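Local coordinates for cryptic loci regulator 2 (Schizosaccharomyces pombe 972h-, PDB 5IKJ), which promotes transcriptional silencing upstream of histone deacetylases and is required for nucleosome positioning at heterochromatic loci and for silencing by the SHREC repressor complex, at residues A[236-241]-A[286-291]; A[228-233]-A[386-391]; A[242-247]-A[259-264]. All blocks are in the same frame, centred on the assembly; numbering follows the deposited sequence.

Contact 1 (A[236-241]-A[286-291]); sequences YTWPSS and EPYQYH
The turn that ends helix 214-237 is folded onto the start of strand 288-294, where W238 and S241 pack against P287, Y288 and Y290. W238 is the first residue to abandon helical geometry, and its indole slides alongside the pyrrolidine of P287, CE3 lying 3.8 Å from P287 CB. Proline suits this place: it is a compact apolar partner, and its CD also meets the carbonyl oxygen of S240; S240 is the centre of an inverse gamma turn. The side chain of Y288 crosses that of W238 at about a right angle. With CG opposite its own carbonyl carbon (chi1 -73°), the ring extends to the loop, bringing its OH 3.5 Å from W238 CD1 and its CE2 4.1 Å from W238 CB. Strand 288-294 belongs to a five-stranded antiparallel sheet; helix 75-82 also packs on W238 through I77 and L78, and NE1 is hydrogen-bonded to T74 OG1. S241 fills the angle between the two tyrosines. Its CB meets the edge of the Y288 ring, 3.6 Å from CD2, and approaches Y290 OH to 3.1 Å. A leucine in place of Y288 would remove the aromatic ring and its hydroxyl, and would probably open a gap between the indole of W238 and the CB of S241. The small S241 side chain also ties the turn together from within: OG sits between its backbone N and carbonyl carbon (chi1 58°) and donates to W238 O over 2.7 Å, satisfying a buried hydroxyl. Y290 OH finds its polar partner in the backbone N of Y242, the next residue along the loop.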
loop_
_atom_site.group_PDB
_atom_site.type_symbol
_atom_site.label_atom_id
_atom_site.label_comp_id
_atom_site.label_asym_id
_atom_site.label_seq_id
_atom_site.Cartn_x
_atom_site.Cartn_y
_atom_site.Cartn_z
ATOM N N TYR A 236 3.791 4.190 -7.871
ATOM C CA TYR A 236 5.239 4.168 -8.031
ATOM C C TYR A 236 5.712 2.925 -8.777
ATOM O O TYR A 236 6.432 3.034 -9.775
ATOM C CB TYR A 236 5.914 4.257 -6.658
ATOM C CG TYR A 236 7.408 4.023 -6.673
ATOM C CD1 TYR A 236 8.291 5.050 -6.979
ATOM C CD2 TYR A 236 7.936 2.778 -6.363
ATOM C CE1 TYR A 236 9.656 4.840 -6.987
ATOM C CE2 TYR A 236 9.299 2.558 -6.369
ATOM C CZ TYR A 236 10.154 3.591 -6.681
ATOM O OH TYR A 236 11.511 3.373 -6.686
ATOM N N THR A 237 5.309 1.739 -8.315
ATOM C CA THR A 237 5.885 0.502 -8.838
ATOM C C THR A 237 5.248 0.096 -10.164
ATOM O O THR A 237 5.940 -0.050 -11.178
ATOM C CB THR A 237 5.732 -0.619 -7.808
ATOM O OG1 THR A 237 5.860 -0.079 -6.486
ATOM C CG2 THR A 237 6.801 -1.679 -8.016
ATOM N N TRP A 238 3.932 -0.099 -10.173
ATOM C CA TRP A 238 3.200 -0.517 -11.370
ATOM C C TRP A 238 2.012 0.412 -11.584
ATOM O O TRP A 238 0.854 -0.017 -11.568
ATOM C CB TRP A 238 2.750 -1.971 -11.238
ATOM C CG TRP A 238 3.767 -2.859 -10.584
ATOM C CD1 TRP A 238 3.736 -3.336 -9.307
ATOM C CD2 TRP A 238 4.968 -3.370 -11.174
ATOM N NE1 TRP A 238 4.842 -4.114 -9.064
ATOM C CE2 TRP A 238 5.614 -4.152 -10.195
ATOM C CE3 TRP A 238 5.561 -3.243 -12.434
ATOM C CZ2 TRP A 238 6.822 -4.804 -10.436
ATOM C CZ3 TRP A 238 6.760 -3.893 -12.672
ATOM C CH2 TRP A 238 7.377 -4.663 -11.678
ATOM N N PRO A 239 2.270 1.706 -11.795
ATOM C CA PRO A 239 1.168 2.681 -11.787
ATOM C C PRO A 239 0.286 2.644 -13.023
ATOM O O PRO A 239 -0.907 2.954 -12.916
ATOM C CB PRO A 239 1.899 4.024 -11.660
ATOM C CG PRO A 239 3.244 3.773 -12.259
ATOM C CD PRO A 239 3.586 2.360 -11.897
ATOM N N SER A 240 0.822 2.295 -14.192
ATOM C CA SER A 240 0.031 2.307 -15.422
ATOM C C SER A 240 -0.763 1.008 -15.468
ATOM O O SER A 240 -0.349 0.017 -16.074
ATOM C CB SER A 240 0.926 2.471 -16.644
ATOM O OG SER A 240 0.190 2.962 -17.752
ATOM N N SER A 241 -1.925 1.014 -14.822
ATOM C CA SER A 241 -2.657 -0.220 -14.570
ATOM C C SER A 241 -4.047 0.126 -14.057
ATOM O O SER A 241 -4.338 1.273 -13.710
ATOM C CB SER A 241 -1.913 -1.096 -13.558
ATOM O OG SER A 241 -1.714 -0.395 -12.342
ATOM N N GLU A 286 1.978 -3.376 -19.263
ATOM C CA GLU A 286 1.116 -4.526 -18.986
ATOM C C GLU A 286 1.717 -5.338 -17.844
ATOM O O GLU A 286 2.185 -6.466 -18.042
ATOM C CB GLU A 286 0.941 -5.389 -20.236
ATOM C CG GLU A 286 -0.130 -4.899 -21.197
ATOM C CD GLU A 286 -1.510 -5.433 -20.857
ATOM O OE1 GLU A 286 -1.702 -5.914 -19.720
ATOM O OE2 GLU A 286 -2.403 -5.378 -21.729
ATOM N N PRO A 287 1.717 -4.791 -16.624
ATOM C CA PRO A 287 2.294 -5.532 -15.493
ATOM C C PRO A 287 1.393 -6.615 -14.928
ATOM O O PRO A 287 1.900 -7.518 -14.250
ATOM C CB PRO A 287 2.534 -4.436 -14.445
ATOM C CG PRO A 287 1.491 -3.414 -14.741
ATOM C CD PRO A 287 1.267 -3.443 -16.232
ATOM N N TYR A 288 0.089 -6.563 -15.183
ATOM C CA TYR A 288 -0.880 -7.362 -14.450
ATOM C C TYR A 288 -1.702 -8.251 -15.372
ATOM O O TYR A 288 -2.004 -7.888 -16.514
ATOM C CB TYR A 288 -1.852 -6.464 -13.669
ATOM C CG TYR A 288 -1.272 -5.789 -12.449
ATOM C CD1 TYR A 288 -0.617 -6.521 -11.469
ATOM C CD2 TYR A 288 -1.391 -4.418 -12.274
ATOM C CE1 TYR A 288 -0.093 -5.904 -10.349
ATOM C CE2 TYR A 288 -0.872 -3.791 -11.162
ATOM C CZ TYR A 288 -0.224 -4.537 -10.201
ATOM O OH TYR A 288 0.293 -3.911 -9.092
ATOM N N GLN A 289 -2.060 -9.423 -14.855
ATOM C CA GLN A 289 -3.286 -10.093 -15.257
ATOM C C GLN A 289 -4.406 -9.567 -14.375
ATOM O O GLN A 289 -4.233 -9.421 -13.163
ATOM C CB GLN A 289 -3.199 -11.613 -15.098
ATOM C CG GLN A 289 -1.953 -12.278 -15.643
ATOM C CD GLN A 289 -2.021 -13.791 -15.511
ATOM O OE1 GLN A 289 -1.260 -14.398 -14.755
ATOM N NE2 GLN A 289 -2.944 -14.407 -16.242
ATOM N N TYR A 290 -5.552 -9.276 -14.981
ATOM C CA TYR A 290 -6.718 -8.821 -14.240
ATOM C C TYR A 290 -7.773 -9.918 -14.217
ATOM O O TYR A 290 -7.981 -10.618 -15.213
ATOM C CB TYR A 290 -7.297 -7.541 -14.845
ATOM C CG TYR A 290 -6.310 -6.398 -14.884
ATOM C CD1 TYR A 290 -5.977 -5.702 -13.728
ATOM C CD2 TYR A 290 -5.709 -6.017 -16.075
ATOM C CE1 TYR A 290 -5.072 -4.657 -13.761
ATOM C CE2 TYR A 290 -4.805 -4.976 -16.118
ATOM C CZ TYR A 290 -4.489 -4.298 -14.959
ATOM O OH TYR A 290 -3.589 -3.261 -15.002
ATOM N N HIS A 291 -8.428 -10.065 -13.068
ATOM C CA HIS A 291 -9.482 -11.050 -12.873
ATOM C C HIS A 291 -10.707 -10.311 -12.366
ATOM O O HIS A 291 -10.663 -9.692 -11.297
ATOM C CB HIS A 291 -9.040 -12.133 -11.890
ATOM C CG HIS A 291 -7.615 -12.550 -12.071
ATOM N ND1 HIS A 291 -7.210 -13.401 -13.077
ATOM C CD2 HIS A 291 -6.496 -12.218 -11.386
ATOM C CE1 HIS A 291 -5.905 -13.582 -12.999
ATOM N NE2 HIS A 291 -5.446 -12.876 -11.981
#

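Contact 2 (A[228-233]-A[386-391])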
loop_
_atom_site.group_PDB
_atom_site.type_symbol
_atom_site.label_atom_id
_atom_site.label_comp_id
_atom_site.label_asym_id
_atom_site.label_seq_id
_atom_site.Cartn_x
_atom_site.Cartn_y
_atom_site.Cartn_z
ATOM N N PHE A 228 -0.284 0.023 2.160
ATOM C CA PHE A 228 0.868 0.837 1.783
ATOM C C PHE A 228 1.449 0.372 0.455
ATOM O O PHE A 228 1.730 1.183 -0.435
ATOM C CB PHE A 228 1.933 0.779 2.880
ATOM C CG PHE A 228 3.272 1.307 2.449
ATOM C CD1 PHE A 228 3.536 2.666 2.469
ATOM C CD2 PHE A 228 4.270 0.443 2.024
ATOM C CE1 PHE A 228 4.764 3.154 2.071
ATOM C CE2 PHE A 228 5.501 0.926 1.625
ATOM C CZ PHE A 228 5.749 2.284 1.648
ATOM N N HIS A 229 1.630 -0.941 0.302
ATOM C CA HIS A 229 2.234 -1.466 -0.917
ATOM C C HIS A 229 1.264 -1.426 -2.090
ATOM O O HIS A 229 1.695 -1.290 -3.241
ATOM C CB HIS A 229 2.741 -2.883 -0.675
ATOM C CG HIS A 229 4.022 -2.931 0.096
ATOM N ND1 HIS A 229 5.220 -2.496 -0.429
ATOM C CD2 HIS A 229 4.294 -3.348 1.355
ATOM C CE1 HIS A 229 6.175 -2.646 0.471
ATOM N NE2 HIS A 229 5.640 -3.164 1.562
ATOM N N GLU A 230 -0.040 -1.542 -1.831
ATOM C CA GLU A 230 -1.016 -1.296 -2.888
ATOM C C GLU A 230 -0.936 0.147 -3.366
ATOM O O GLU A 230 -1.016 0.421 -4.569
ATOM C CB GLU A 230 -2.426 -1.616 -2.389
ATOM C CG GLU A 230 -3.494 -1.554 -3.470
ATOM C CD GLU A 230 -4.890 -1.766 -2.923
ATOM O OE1 GLU A 230 -5.015 -2.309 -1.803
ATOM O OE2 GLU A 230 -5.864 -1.387 -3.610
ATOM N N CYS A 231 -0.775 1.083 -2.430
ATOM C CA CYS A 231 -0.598 2.486 -2.785
ATOM C C CYS A 231 0.682 2.686 -3.584
ATOM O O CYS A 231 0.673 3.292 -4.662
ATOM C CB CYS A 231 -0.573 3.325 -1.508
ATOM S SG CYS A 231 -0.455 5.087 -1.778
ATOM N N LYS A 232 1.799 2.178 -3.064
ATOM C CA LYS A 232 3.078 2.326 -3.747
ATOM C C LYS A 232 3.020 1.747 -5.155
ATOM O O LYS A 232 3.550 2.340 -6.101
ATOM C CB LYS A 232 4.177 1.649 -2.929
ATOM C CG LYS A 232 5.591 2.020 -3.337
ATOM C CD LYS A 232 6.607 1.402 -2.387
ATOM C CE LYS A 232 8.040 1.649 -2.838
ATOM N NZ LYS A 232 8.428 3.086 -2.765
ATOM N N ASP A 233 2.372 0.591 -5.317
ATOM C CA ASP A 233 2.295 -0.023 -6.637
ATOM C C ASP A 233 1.419 0.792 -7.580
ATOM O O ASP A 233 1.732 0.921 -8.768
ATOM C CB ASP A 233 1.773 -1.456 -6.522
ATOM C CG ASP A 233 2.738 -2.373 -5.793
ATOM O OD1 ASP A 233 3.917 -1.994 -5.632
ATOM O OD2 ASP A 233 2.317 -3.477 -5.387
ATOM N N ALA A 386 -16.153 5.253 -10.360
ATOM C CA ALA A 386 -15.566 4.065 -10.966
ATOM C C ALA A 386 -14.088 3.897 -10.646
ATOM O O ALA A 386 -13.568 2.781 -10.764
ATOM C CB ALA A 386 -15.738 4.112 -12.485
ATOM N N GLU A 387 -13.402 4.963 -10.240
ATOM C CA GLU A 387 -11.950 4.973 -10.160
ATOM C C GLU A 387 -11.472 5.030 -8.713
ATOM O O GLU A 387 -12.173 5.516 -7.821
ATOM C CB GLU A 387 -11.381 6.160 -10.939
ATOM C CG GLU A 387 -11.651 6.082 -12.433
ATOM C CD GLU A 387 -11.377 7.387 -13.154
ATOM O OE1 GLU A 387 -11.549 8.458 -12.535
ATOM O OE2 GLU A 387 -10.990 7.341 -14.341
ATOM N N LYS A 388 -10.262 4.520 -8.500
ATOM C CA LYS A 388 -9.588 4.567 -7.212
ATOM C C LYS A 388 -8.516 5.649 -7.250
ATOM O O LYS A 388 -7.785 5.774 -8.237
ATOM C CB LYS A 388 -8.951 3.214 -6.893
ATOM C CG LYS A 388 -8.838 2.877 -5.415
ATOM C CD LYS A 388 -8.300 1.465 -5.231
ATOM C CE LYS A 388 -8.340 1.021 -3.777
ATOM N NZ LYS A 388 -8.152 -0.450 -3.652
ATOM N N LEU A 389 -8.424 6.430 -6.174
ATOM C CA LEU A 389 -7.460 7.517 -6.092
ATOM C C LEU A 389 -6.653 7.400 -4.810
ATOM O O LEU A 389 -7.152 6.946 -3.777
ATOM C CB LEU A 389 -8.145 8.887 -6.153
ATOM C CG LEU A 389 -8.590 9.330 -7.547
ATOM C CD1 LEU A 389 -9.492 10.548 -7.453
ATOM C CD2 LEU A 389 -7.385 9.627 -8.433
ATOM N N TRP A 390 -5.393 7.820 -4.892
ATOM C CA TRP A 390 -4.445 7.664 -3.802
ATOM C C TRP A 390 -3.696 8.965 -3.546
ATOM O O TRP A 390 -3.693 9.888 -4.365
ATOM C CB TRP A 390 -3.401 6.583 -4.105
ATOM C CG TRP A 390 -3.908 5.173 -4.261
ATOM C CD1 TRP A 390 -4.277 4.555 -5.428
ATOM C CD2 TRP A 390 -4.058 4.190 -3.226
ATOM N NE1 TRP A 390 -4.656 3.259 -5.177
ATOM C CE2 TRP A 390 -4.533 3.010 -3.836
ATOM C CE3 TRP A 390 -3.843 4.195 -1.845
ATOM C CZ2 TRP A 390 -4.799 1.849 -3.108
ATOM C CZ3 TRP A 390 -4.110 3.041 -1.126
ATOM C CH2 TRP A 390 -4.582 1.885 -1.759
ATOM N N ILE A 391 -3.043 9.013 -2.386
ATOM C CA ILE A 391 -1.943 9.945 -2.189
ATOM C C ILE A 391 -0.771 9.498 -3.057
ATOM O O ILE A 391 -0.559 8.298 -3.282
ATOM C CB ILE A 391 -1.541 10.025 -0.705
ATOM C CG1 ILE A 391 -1.101 8.650 -0.187
ATOM C CG2 ILE A 391 -2.699 10.572 0.127
ATOM C CD1 ILE A 391 -0.549 8.660 1.230
#
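C231, W390 and E230 carry this crossing of helix 214-237 over strand 387-390, whose local axes approach to 9.6 Å and run at 100° to each other. The helix backbone rests on one face of the W390 indole, with C231 CA above the ring near its rim and C231 CB 3.4 Å from CE3. A cysteine is slim enough for so close an approach. Its SG, swung opposite the backbone N (chi1 -177°), slips past the rim to lie 4.4 Å from the centroid of the W390 six-membered ring, an oblique sulfur-aromatic contact, and 4.0 Å from I391 CG1. E230 serves the other end of the indole: its extended chain passes CZ2 and CH2, and OE2 reaches the ring edge in its plane, 3.4 Å from CZ2, with the carboxylate turned steeply against the indole. The same oxygen takes the ammonium of K388, likewise at the end of an extended chain, in a salt bridge modelled at 2.5 Å from NZ to OE2, a length too short to be taken literally. Buried charge is thus paired, and K388 NZ has further acceptors in L244 O and in the backbone of another protein chain, which also donates to E230 OE1. W390 turns its NE1 to D234, one helical turn on from E230, while F337 meets it edge-to-face. Strand 387-390 lies in the SH3-clan family region and pairs antiparallel with strand 377-384, whose Y380 also touches C231, so that the helix spans both strands.

Contact 3 (A[242-247]-A[259-264])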
loop_
_atom_site.group_PDB
_atom_site.type_symbol
_atom_site.label_atom_id
_atom_site.label_comp_id
_atom_site.label_asym_id
_atom_site.label_seq_id
_atom_site.Cartn_x
_atom_site.Cartn_y
_atom_site.Cartn_z
ATOM N N TYR A 242 -4.904 -0.889 -14.019
ATOM C CA TYR A 242 -6.205 -0.783 -13.382
ATOM C C TYR A 242 -6.104 -1.242 -11.932
ATOM O O TYR A 242 -5.226 -2.025 -11.561
ATOM C CB TYR A 242 -7.245 -1.605 -14.144
ATOM C CG TYR A 242 -7.540 -1.038 -15.511
ATOM C CD1 TYR A 242 -8.527 -0.077 -15.684
ATOM C CD2 TYR A 242 -6.820 -1.444 -16.627
ATOM C CE1 TYR A 242 -8.796 0.454 -16.931
ATOM C CE2 TYR A 242 -7.083 -0.918 -17.878
ATOM C CZ TYR A 242 -8.071 0.029 -18.023
ATOM O OH TYR A 242 -8.332 0.556 -19.267
ATOM N N ARG A 243 -7.017 -0.736 -11.106
ATOM C CA ARG A 243 -6.866 -0.806 -9.661
ATOM C C ARG A 243 -7.977 -1.637 -9.034
ATOM O O ARG A 243 -9.105 -1.687 -9.532
ATOM C CB ARG A 243 -6.833 0.603 -9.058
ATOM C CG ARG A 243 -5.620 1.392 -9.527
ATOM C CD ARG A 243 -5.661 2.855 -9.134
ATOM N NE ARG A 243 -4.385 3.504 -9.423
ATOM C CZ ARG A 243 -4.184 4.819 -9.415
ATOM N NH1 ARG A 243 -5.179 5.651 -9.138
ATOM N NH2 ARG A 243 -2.980 5.303 -9.693
ATOM N N LEU A 244 -7.629 -2.291 -7.930
ATOM C CA LEU A 244 -8.543 -3.201 -7.253
ATOM C C LEU A 244 -9.798 -2.466 -6.806
ATOM O O LEU A 244 -9.721 -1.462 -6.090
ATOM C CB LEU A 244 -7.835 -3.834 -6.056
ATOM C CG LEU A 244 -6.623 -4.700 -6.408
ATOM C CD1 LEU A 244 -5.843 -5.084 -5.159
ATOM C CD2 LEU A 244 -7.058 -5.943 -7.167
ATOM N N GLY A 245 -10.954 -2.969 -7.232
ATOM C CA GLY A 245 -12.226 -2.377 -6.884
ATOM C C GLY A 245 -12.782 -1.404 -7.899
ATOM O O GLY A 245 -13.903 -0.914 -7.710
ATOM N N GLU A 246 -12.048 -1.107 -8.967
ATOM C CA GLU A 246 -12.525 -0.163 -9.965
ATOM C C GLU A 246 -13.554 -0.812 -10.880
ATOM O O GLU A 246 -13.511 -2.016 -11.149
ATOM C CB GLU A 246 -11.369 0.373 -10.808
ATOM C CG GLU A 246 -10.366 1.213 -10.041
ATOM C CD GLU A 246 -9.457 2.007 -10.959
ATOM O OE1 GLU A 246 -9.324 3.231 -10.751
ATOM O OE2 GLU A 246 -8.881 1.409 -11.893
ATOM N N VAL A 247 -14.485 0.007 -11.360
ATOM C CA VAL A 247 -15.478 -0.403 -12.345
ATOM C C VAL A 247 -14.960 -0.016 -13.722
ATOM O O VAL A 247 -14.622 1.150 -13.961
ATOM C CB VAL A 247 -16.841 0.248 -12.055
ATOM C CG1 VAL A 247 -17.814 0.020 -13.205
ATOM C CG2 VAL A 247 -17.418 -0.300 -10.755
ATOM N N ALA A 259 -17.663 -4.557 -15.652
ATOM C CA ALA A 259 -16.955 -5.442 -14.741
ATOM C C ALA A 259 -16.331 -4.627 -13.620
ATOM O O ALA A 259 -16.227 -3.399 -13.694
ATOM C CB ALA A 259 -15.881 -6.248 -15.476
ATOM N N ILE A 260 -15.917 -5.334 -12.570
ATOM C CA ILE A 260 -15.187 -4.745 -11.456
ATOM C C ILE A 260 -13.919 -5.556 -11.247
ATOM O O ILE A 260 -13.956 -6.792 -11.252
ATOM C CB ILE A 260 -16.027 -4.705 -10.165
ATOM C CG1 ILE A 260 -15.247 -4.004 -9.049
ATOM C CG2 ILE A 260 -16.423 -6.113 -9.729
ATOM C CD1 ILE A 260 -16.127 -3.423 -7.967
ATOM N N ILE A 261 -12.795 -4.864 -11.076
ATOM C CA ILE A 261 -11.541 -5.546 -10.785
ATOM C C ILE A 261 -11.633 -6.144 -9.385
ATOM O O ILE A 261 -11.812 -5.424 -8.400
ATOM C CB ILE A 261 -10.350 -4.584 -10.900
ATOM C CG1 ILE A 261 -10.363 -3.841 -12.242
ATOM C CG2 ILE A 261 -9.027 -5.337 -10.716
ATOM C CD1 ILE A 261 -10.078 -4.709 -13.462
ATOM N N VAL A 262 -11.541 -7.470 -9.298
ATOM C CA VAL A 262 -11.527 -8.172 -8.018
ATOM C C VAL A 262 -10.114 -8.523 -7.562
ATOM O O VAL A 262 -9.835 -8.523 -6.364
ATOM C CB VAL A 262 -12.403 -9.437 -8.115
ATOM C CG1 VAL A 262 -12.421 -10.168 -6.778
ATOM C CG2 VAL A 262 -13.808 -9.078 -8.565
ATOM N N ALA A 263 -9.216 -8.851 -8.484
ATOM C CA ALA A 263 -7.882 -9.327 -8.142
ATOM C C ALA A 263 -6.980 -9.048 -9.331
ATOM O O ALA A 263 -7.442 -8.698 -10.419
ATOM C CB ALA A 263 -7.890 -10.822 -7.787
ATOM N N ARG A 264 -5.683 -9.198 -9.106
ATOM C CA ARG A 264 -4.688 -8.969 -10.140
ATOM C C ARG A 264 -3.379 -9.544 -9.632
ATOM O O ARG A 264 -3.168 -9.646 -8.421
ATOM C CB ARG A 264 -4.532 -7.475 -10.464
ATOM C CG ARG A 264 -3.791 -6.705 -9.387
ATOM C CD ARG A 264 -3.999 -5.211 -9.492
ATOM N NE ARG A 264 -3.270 -4.509 -8.441
ATOM C CZ ARG A 264 -3.240 -3.188 -8.298
ATOM N NH1 ARG A 264 -3.897 -2.408 -9.144
ATOM N NH2 ARG A 264 -2.550 -2.646 -7.307
#
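R264 reaches from strand 255-266 to Y242 and L244, and its side chain can be followed outward from CB, which in passing packs against the carbonyl oxygen of Q289 on the neighbouring strand. Beyond it the chain is extended to NE: CG and CD run past L244 CD2, at 4.0 and 3.9 Å, and NE lies beneath L244 CG, which sits over one face of the guanidinium while the ring of Y288 packs nearby. At the tip, NH1 points within the guanidinium plane to Y242 O, 2.8 Å away, although the hydrogen bond is bent (132° at the hydrogen), and it also touches R243 CA. NH2 forms a salt bridge with D234. Arginine suits the place because its long aliphatic part packs against leucine while its planar head satisfies a buried carbonyl. The loop 242-247 itself is a type II turn from R243 to E246 leading into an antiparallel sheet. G245, at the turn's third position, has a positive phi (95°), where a CB would jam against the carbonyl oxygen of L244. Two backbone bonds join turn and strand, G245 N to I261 O and I261 N to E246 O, both 2.9 Å, and V247 and I260 follow as a non-hydrogen-bonded pair. I261 fits inside the curve, its CB 3.4 Å from R243 O. Opposite H291, V262 and A263 form a classic beta bulge, and L244 CD2 comes 3.6 Å from A263 CA. E246 folds back to accept R243 N at OE2, met from above the carboxylate plane; R494 is a second partner of that oxygen, while OE1 accepts the backbone N of K388. R243 runs beside R264 in the same direction, and its own pairing with D393 probably eases the proximity of like charges.

All three contacts are buried; none is a surface patch. Contacts 1 and 2 share helix 214-237, the first at its C-terminal exit and the second on its body, while contacts 1 and 3 reach neighbouring strands of the five-stranded sheet. Contacts 2 and 3 meet through the backbone of K388, whose N and O bond to E246 and R243, and both lie against the other protein chain. The chemistry changes with place. Contact 1 is mainly aromatic and apolar packing, contact 2 combines an indole face with a buried salt bridge, and contact 3, the most extensive, adds strand-like backbone bonds. Along the chain, 3 is nested within 1, and 1 within 2.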